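PDB 6FN6: fatty acid synthase 1, isoform A from Drosophila melanogaster, which is thought to build long-chain saturated fatty acids from acetyl-CoA and malonyl-CoA with NADPH, this piece holding its dehydratase, enoylreductase and ketoreductase region. Local coordinates for residues A282-L287 with A320-Q325. Sequence-based numbering, arbitrary orientation.
Sequences ARLHAL and ANRLLQ
Arg322 NE lies against Leu284 CD2 at 3.8 Å, a polar atom of one helix meeting a methyl of the other. The same methyl touches the arginine's aliphatic stem, CD2 of Leu284 being 4.0 Å from CG of Arg322, while Leu284 CD1 lies over one face of the guanidinium. Arg322 reaches across with CG trans to its own N (chi1 -177°), then bends at chi2 and chi3 (65° and 63°); the two side chains cross at about a right angle. Both residues are partly exposed; the second meeting is buried. There Leu287 and Leu323 also cross nearly perpendicular and touch through one methyl each, Leu287 CD2 to Leu323 CD2 at 4.1 Å; the CA atoms of Leu287 and Leu323 are 7.4 Å apart. Helix 320-329 makes the beta-alpha-beta crossover from strand 303-309 to strand 334-341, and helix 279-296 precedes the first of these strands. The order of the surrounding sheet, with its antiparallel 426-433/438-445 hairpin at one side, is consistent with the pseudo-methyltransferase domain of animal fatty acid synthases. Strand 374-380 underlies both leucines, giving Phe378 to Leu287 and Phe376 to Leu323. One turn before Leu287, Arg283 NE forms a salt bridge with Glu407 OE1 of strand 402-409.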
loop_
_atom_site.group_PDB
_atom_site.type_symbol
_atom_site.label_atom_id
_atom_site.label_comp_id
_atom_site.label_asym_id
_atom_site.label_seq_id
_atom_site.Cartn_x
_atom_site.Cartn_y
_atom_site.Cartn_z
ATOM N N ALA A 282 -29.559 21.183 -56.511
ATOM C CA ALA A 282 -30.076 20.782 -57.814
ATOM C C ALA A 282 -29.048 21.096 -58.894
ATOM O O ALA A 282 -28.794 20.282 -59.782
ATOM C CB ALA A 282 -31.394 21.483 -58.108
ATOM N N ARG A 283 -28.450 22.280 -58.801
ATOM C CA ARG A 283 -27.426 22.703 -59.748
ATOM C C ARG A 283 -26.208 21.787 -59.702
ATOM O O ARG A 283 -25.689 21.381 -60.741
ATOM C CB ARG A 283 -27.011 24.146 -59.466
ATOM C CG ARG A 283 -26.106 24.761 -60.522
ATOM C CD ARG A 283 -26.079 26.276 -60.401
ATOM N NE ARG A 283 -25.058 26.881 -61.252
ATOM C CZ ARG A 283 -23.783 27.017 -60.902
ATOM N NH1 ARG A 283 -23.362 26.583 -59.719
ATOM N NH2 ARG A 283 -22.921 27.583 -61.734
ATOM N N LEU A 284 -25.745 21.478 -58.497
ATOM C CA LEU A 284 -24.600 20.594 -58.328
ATOM C C LEU A 284 -24.866 19.234 -58.968
ATOM O O LEU A 284 -23.986 18.665 -59.612
ATOM C CB LEU A 284 -24.258 20.430 -56.845
ATOM C CG LEU A 284 -23.663 21.659 -56.147
ATOM C CD1 LEU A 284 -23.365 21.340 -54.694
ATOM C CD2 LEU A 284 -22.405 22.169 -56.843
ATOM N N HIS A 285 -26.075 18.713 -58.781
ATOM C CA HIS A 285 -26.471 17.452 -59.404
ATOM C C HIS A 285 -26.457 17.556 -60.930
ATOM O O HIS A 285 -26.012 16.639 -61.622
ATOM C CB HIS A 285 -27.857 17.025 -58.918
ATOM C CG HIS A 285 -27.862 16.423 -57.550
ATOM N ND1 HIS A 285 -26.727 15.889 -56.965
ATOM C CD2 HIS A 285 -28.852 16.266 -56.643
ATOM C CE1 HIS A 285 -27.026 15.433 -55.766
ATOM N NE2 HIS A 285 -28.313 15.649 -55.542
ATOM N N ALA A 286 -26.952 18.673 -61.451
ATOM C CA ALA A 286 -26.953 18.899 -62.889
ATOM C C ALA A 286 -25.531 18.794 -63.432
ATOM O O ALA A 286 -25.296 18.160 -64.463
ATOM C CB ALA A 286 -27.558 20.260 -63.216
ATOM N N LEU A 287 -24.585 19.413 -62.734
ATOM C CA LEU A 287 -23.179 19.347 -63.122
ATOM C C LEU A 287 -22.640 17.927 -62.985
ATOM O O LEU A 287 -21.843 17.474 -63.805
ATOM C CB LEU A 287 -22.335 20.306 -62.277
ATOM C CG LEU A 287 -22.588 21.801 -62.480
ATOM C CD1 LEU A 287 -22.061 22.593 -61.300
ATOM C CD2 LEU A 287 -21.945 22.279 -63.771
ATOM N N ALA A 320 -15.168 25.254 -61.085
ATOM C CA ALA A 320 -14.004 24.453 -61.467
ATOM C C ALA A 320 -13.647 23.375 -60.440
ATOM O O ALA A 320 -13.438 22.214 -60.798
ATOM C CB ALA A 320 -12.806 25.361 -61.693
ATOM N N ASN A 321 -13.577 23.759 -59.167
ATOM C CA ASN A 321 -13.207 22.822 -58.110
ATOM C C ASN A 321 -14.165 21.640 -58.080
ATOM O O ASN A 321 -13.741 20.488 -57.996
ATOM C CB ASN A 321 -13.194 23.519 -56.748
ATOM C CG ASN A 321 -11.960 24.374 -56.541
ATOM O OD1 ASN A 321 -11.010 24.314 -57.322
ATOM N ND2 ASN A 321 -11.962 25.171 -55.477
ATOM N N ARG A 322 -15.460 21.931 -58.138
ATOM C CA ARG A 322 -16.479 20.889 -58.101
ATOM C C ARG A 322 -16.333 19.934 -59.281
ATOM O O ARG A 322 -16.476 18.723 -59.127
ATOM C CB ARG A 322 -17.879 21.506 -58.092
ATOM C CG ARG A 322 -19.012 20.491 -57.983
ATOM C CD ARG A 322 -18.998 19.746 -56.655
ATOM N NE ARG A 322 -19.200 20.639 -55.517
ATOM C CZ ARG A 322 -19.079 20.270 -54.245
ATOM N NH1 ARG A 322 -18.753 19.022 -53.938
ATOM N NH2 ARG A 322 -19.282 21.154 -53.277
ATOM N N LEU A 323 -16.052 20.481 -60.459
ATOM C CA LEU A 323 -15.892 19.659 -61.651
ATOM C C LEU A 323 -14.712 18.708 -61.491
ATOM O O LEU A 323 -14.845 17.506 -61.703
ATOM C CB LEU A 323 -15.701 20.530 -62.893
ATOM C CG LEU A 323 -16.823 21.519 -63.218
ATOM C CD1 LEU A 323 -16.507 22.260 -64.506
ATOM C CD2 LEU A 323 -18.174 20.817 -63.316
ATOM N N LEU A 324 -13.558 19.249 -61.114
ATOM C CA LEU A 324 -12.373 18.425 -60.919
ATOM C C LEU A 324 -12.627 17.386 -59.830
ATOM O O LEU A 324 -12.103 16.274 -59.882
ATOM C CB LEU A 324 -11.167 19.292 -60.555
ATOM C CG LEU A 324 -9.851 18.547 -60.313
ATOM C CD1 LEU A 324 -9.446 17.718 -61.527
ATOM C CD2 LEU A 324 -8.745 19.524 -59.938
ATOM N N GLN A 325 -13.438 17.757 -58.847
ATOM C CA GLN A 325 -13.757 16.861 -57.745
ATOM C C GLN A 325 -14.602 15.683 -58.229
ATOM O O GLN A 325 -14.425 14.553 -57.775
ATOM C CB GLN A 325 -14.482 17.622 -56.635
ATOM C CG GLN A 325 -14.501 16.894 -55.305
ATOM C CD GLN A 325 -15.166 17.700 -54.210
ATOM O OE1 GLN A 325 -15.024 18.923 -54.147
ATOM N NE2 GLN A 325 -15.901 17.019 -53.339
#